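Local coordinates for protein beta-1,4-mannanase (Aplysia kurodai, PDB 3VUP) that probably hydrolyses the beta-1,4-mannosidic bonds of mannan as a TIM-barrel glycoside hydrolase of the sea hare's digestive fluid, at residues A[2-7]-A[286-291]. Sequence-based numbering, arbitrary orientation.
Sequences LHIQNG and HKPIVV. With SO4 (sulfate ion), chain D.
Ile-4 and Pro-288 meet where the N-terminal hairpin lies against the loop entering strand 289-293. The Ile-4 CD1 methyl comes end-on to the proline ring at CG, 3.9 Å away, with ring CD just behind and Ile-4 CG2 a little farther off. Ile-4 gets there because CG1 lies anti to the carbonyl carbon (chi1 -65°) and the chain then runs on extended, bringing CD1 to the ring. Gly-7 adds the closest approach, its backbone O sitting 3.5 Å from Pro-288 CG. Phe-9 of strand 8-11 also packs on both side chains. Toward the surface the fit loosens: the turn at Gly-7 is exposed, and His-286 touches nothing in residues 2-7. It grips instead a sulfate, probably from the crystallisation liquor, by its backbone N and by a nearly straight bond from ND1 to O4 (2.8 Å, 175°). Replacing Pro-288 by an alanine removes CG and CD, which would probably leave a gap beside Ile-4 CD1 and Gly-7 O. Between these two segments the hairpin is held against the entry to the seventh barrel strand by van der Waals contact, with no polar bond to fix its direction.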
ATOM      1  N   LEU A   2       1.845  13.416   8.813  1.00  7.69           N
ATOM      2  CA  LEU A   2       0.517  12.821   8.778  1.00  7.66           C
ATOM      3  C   LEU A   2       0.299  11.937  10.000  1.00  7.58           C
ATOM      4  O   LEU A   2       1.188  11.195  10.406  1.00  8.49           O
ATOM      5  CB  LEU A   2       0.374  11.998   7.503  1.00  7.40           C
ATOM      6  CG  LEU A   2      -1.000  11.407   7.190  1.00  7.34           C
ATOM      7  CD1 LEU A   2      -2.019  12.495   6.908  1.00  7.79           C
ATOM      8  CD2 LEU A   2      -0.905  10.469   5.996  1.00  7.00           C
ATOM      9  N   HIS A   3      -0.884  12.025  10.594  1.00  7.60           N
ATOM     10  CA  HIS A   3      -1.223  11.178  11.719  1.00  7.67           C
ATOM     11  C   HIS A   3      -2.721  10.927  11.705  1.00  7.69           C
ATOM     12  O   HIS A   3      -3.441  11.432  10.833  1.00  7.90           O
ATOM     13  CB  HIS A   3      -0.760  11.809  13.042  1.00  9.03           C
ATOM     14  CG  HIS A   3      -1.333  13.166  13.303  1.00  9.37           C
ATOM     15  ND1 HIS A   3      -2.332  13.391  14.225  1.00  9.59           N
ATOM     16  CD2 HIS A   3      -1.051  14.370  12.753  1.00  9.32           C
ATOM     17  CE1 HIS A   3      -2.641  14.677  14.233  1.00  9.59           C
ATOM     18  NE2 HIS A   3      -1.874  15.294  13.353  1.00 10.22           N
ATOM     19  N   ILE A   4      -3.182  10.141  12.664  1.00  8.41           N
ATOM     20  CA  ILE A   4      -4.588   9.814  12.778  1.00  8.82           C
ATOM     21  C   ILE A   4      -5.056  10.255  14.156  1.00  9.80           C
ATOM     22  O   ILE A   4      -4.471   9.893  15.169  1.00 11.07           O
ATOM     23  CB  ILE A   4      -4.829   8.316  12.540  1.00  9.46           C
ATOM     24  CG1 ILE A   4      -4.473   7.977  11.087  1.00  9.68           C
ATOM     25  CG2 ILE A   4      -6.272   7.957  12.844  1.00 10.27           C
ATOM     26  CD1 ILE A   4      -4.379   6.505  10.790  1.00  9.31           C
ATOM     27  N   GLN A   5      -6.087  11.091  14.177  1.00 11.79           N
ATOM     28  CA  GLN A   5      -6.585  11.666  15.412  1.00 14.78           C
ATOM     29  C   GLN A   5      -8.086  11.451  15.410  1.00 17.08           C
ATOM     30  O   GLN A   5      -8.756  11.758  14.424  1.00 16.91           O
ATOM     31  CB  GLN A   5      -6.241  13.163  15.466  1.00 16.26           C
ATOM     32  CG  GLN A   5      -6.511  13.860  16.791  1.00 18.79           C
ATOM     33  CD  GLN A   5      -5.919  15.265  16.845  1.00 20.96           C
ATOM     34  OE1 GLN A   5      -5.191  15.686  15.942  1.00 21.91           O
ATOM     35  NE2 GLN A   5      -6.229  15.992  17.909  1.00 22.13           N
ATOM     36  N   ASN A   6      -8.608  10.887  16.496  1.00 19.34           N
ATOM     37  CA  ASN A   6     -10.036  10.596  16.597  1.00 21.01           C
ATOM     38  C   ASN A   6     -10.564   9.786  15.412  1.00 20.06           C
ATOM     39  O   ASN A   6     -11.693   9.987  14.967  1.00 20.43           O
ATOM     40  CB  ASN A   6     -10.833  11.892  16.750  1.00 23.08           C
ATOM     41  CG  ASN A   6     -10.369  12.717  17.929  1.00 24.74           C
ATOM     42  OD1 ASN A   6     -10.095  12.182  19.002  1.00 25.58           O
ATOM     43  ND2 ASN A   6     -10.267  14.028  17.734  1.00 25.55           N
ATOM     44  N   GLY A   7      -9.733   8.889  14.890  1.00 18.75           N
ATOM     45  CA  GLY A   7     -10.155   7.986  13.833  1.00 17.14           C
ATOM     46  C   GLY A   7     -10.058   8.514  12.411  1.00 15.49           C
ATOM     47  O   GLY A   7     -10.522   7.864  11.476  1.00 16.01           O
ATOM     48  N   HIS A 286     -12.531  -0.005  12.183  1.00  7.33           N
ATOM     49  CA  HIS A 286     -12.286   1.079  13.132  1.00  8.68           C
ATOM     50  C   HIS A 286     -10.966   1.784  12.856  1.00  8.41           C
ATOM     51  O   HIS A 286     -10.310   2.286  13.767  1.00 10.67           O
ATOM     52  CB  HIS A 286     -12.301   0.537  14.552  1.00 10.56           C
ATOM     53  CG  HIS A 286     -13.586  -0.137  14.910  1.00 12.18           C
ATOM     54  ND1 HIS A 286     -13.850  -1.454  14.600  1.00 12.99           N
ATOM     55  CD2 HIS A 286     -14.702   0.340  15.508  1.00 14.16           C
ATOM     56  CE1 HIS A 286     -15.064  -1.766  15.015  1.00 14.22           C
ATOM     57  NE2 HIS A 286     -15.603  -0.695  15.568  1.00 14.74           N
ATOM     58  N   LYS A 287     -10.583   1.796  11.585  1.00  6.30           N
ATOM     59  CA  LYS A 287      -9.460   2.585  11.094  1.00  5.81           C
ATOM     60  C   LYS A 287      -9.932   3.303   9.836  1.00  5.44           C
ATOM     61  O   LYS A 287     -10.885   2.860   9.202  1.00  5.55           O
ATOM     62  CB  LYS A 287      -8.260   1.697  10.720  1.00  6.16           C
ATOM     63  CG  LYS A 287      -7.840   0.665  11.750  1.00  6.20           C
ATOM     64  CD  LYS A 287      -6.632  -0.138  11.253  1.00  6.12           C
ATOM     65  CE  LYS A 287      -6.327  -1.344  12.130  1.00  6.35           C
ATOM     66  NZ  LYS A 287      -5.838  -0.921  13.471  1.00  6.52           N
ATOM     67  N   PRO A 288      -9.244   4.385   9.444  1.00  5.46           N
ATOM     68  CA  PRO A 288      -9.524   4.972   8.132  1.00  5.37           C
ATOM     69  C   PRO A 288      -9.359   3.928   7.031  1.00  4.88           C
ATOM     70  O   PRO A 288      -8.488   3.055   7.130  1.00  5.24           O
ATOM     71  CB  PRO A 288      -8.459   6.065   8.006  1.00  5.87           C
ATOM     72  CG  PRO A 288      -8.082   6.403   9.421  1.00  6.85           C
ATOM     73  CD  PRO A 288      -8.174   5.101  10.159  1.00  6.34           C
ATOM     74  N   ILE A 289     -10.196   4.028   6.002  1.00  4.31           N
ATOM     75  CA  ILE A 289     -10.138   3.127   4.858  1.00  4.87           C
ATOM     76  C   ILE A 289      -9.865   3.947   3.599  1.00  4.86           C
ATOM     77  O   ILE A 289     -10.702   4.752   3.174  1.00  5.08           O
ATOM     78  CB  ILE A 289     -11.461   2.366   4.665  1.00  5.22           C
ATOM     79  CG1 ILE A 289     -11.818   1.540   5.907  1.00  5.83           C
ATOM     80  CG2 ILE A 289     -11.398   1.498   3.412  1.00  6.08           C
ATOM     81  CD1 ILE A 289     -13.253   1.029   5.890  1.00  6.33           C
ATOM     82  N   VAL A 290      -8.695   3.736   3.008  1.00  4.60           N
ATOM     83  CA  VAL A 290      -8.351   4.355   1.736  1.00  4.27           C
ATOM     84  C   VAL A 290      -8.756   3.418   0.603  1.00  4.50           C
ATOM     85  O   VAL A 290      -8.490   2.222   0.679  1.00  5.13           O
ATOM     86  CB  VAL A 290      -6.837   4.640   1.671  1.00  4.83           C
ATOM     87  CG1 VAL A 290      -6.400   5.090   0.273  1.00  5.29           C
ATOM     88  CG2 VAL A 290      -6.467   5.681   2.710  1.00  5.06           C
ATOM     89  N   VAL A 291      -9.424   3.938  -0.426  1.00  4.66           N
ATOM     90  CA  VAL A 291      -9.635   3.168  -1.642  1.00  4.20           C
ATOM     91  C   VAL A 291      -8.410   3.443  -2.518  1.00  4.11           C
ATOM     92  O   VAL A 291      -8.314   4.478  -3.189  1.00  5.12           O
ATOM     93  CB  VAL A 291     -10.962   3.521  -2.337  1.00  5.15           C
ATOM     94  CG1 VAL A 291     -11.137   2.666  -3.579  1.00  5.82           C
ATOM     95  CG2 VAL A 291     -12.126   3.310  -1.380  1.00  5.98           C
TER
HETATM   96  S   SO4 D 402     -10.703  -2.845  13.331  1.00 11.25           S
HETATM   97  O1  SO4 D 402     -10.425  -2.584  14.735  1.00 14.83           O
HETATM   98  O2  SO4 D 402     -10.365  -1.664  12.551  1.00 12.43           O
HETATM   99  O3  SO4 D 402      -9.901  -3.960  12.862  1.00 11.99           O
HETATM  100  O4  SO4 D 402     -12.131  -3.117  13.176  1.00 11.63           O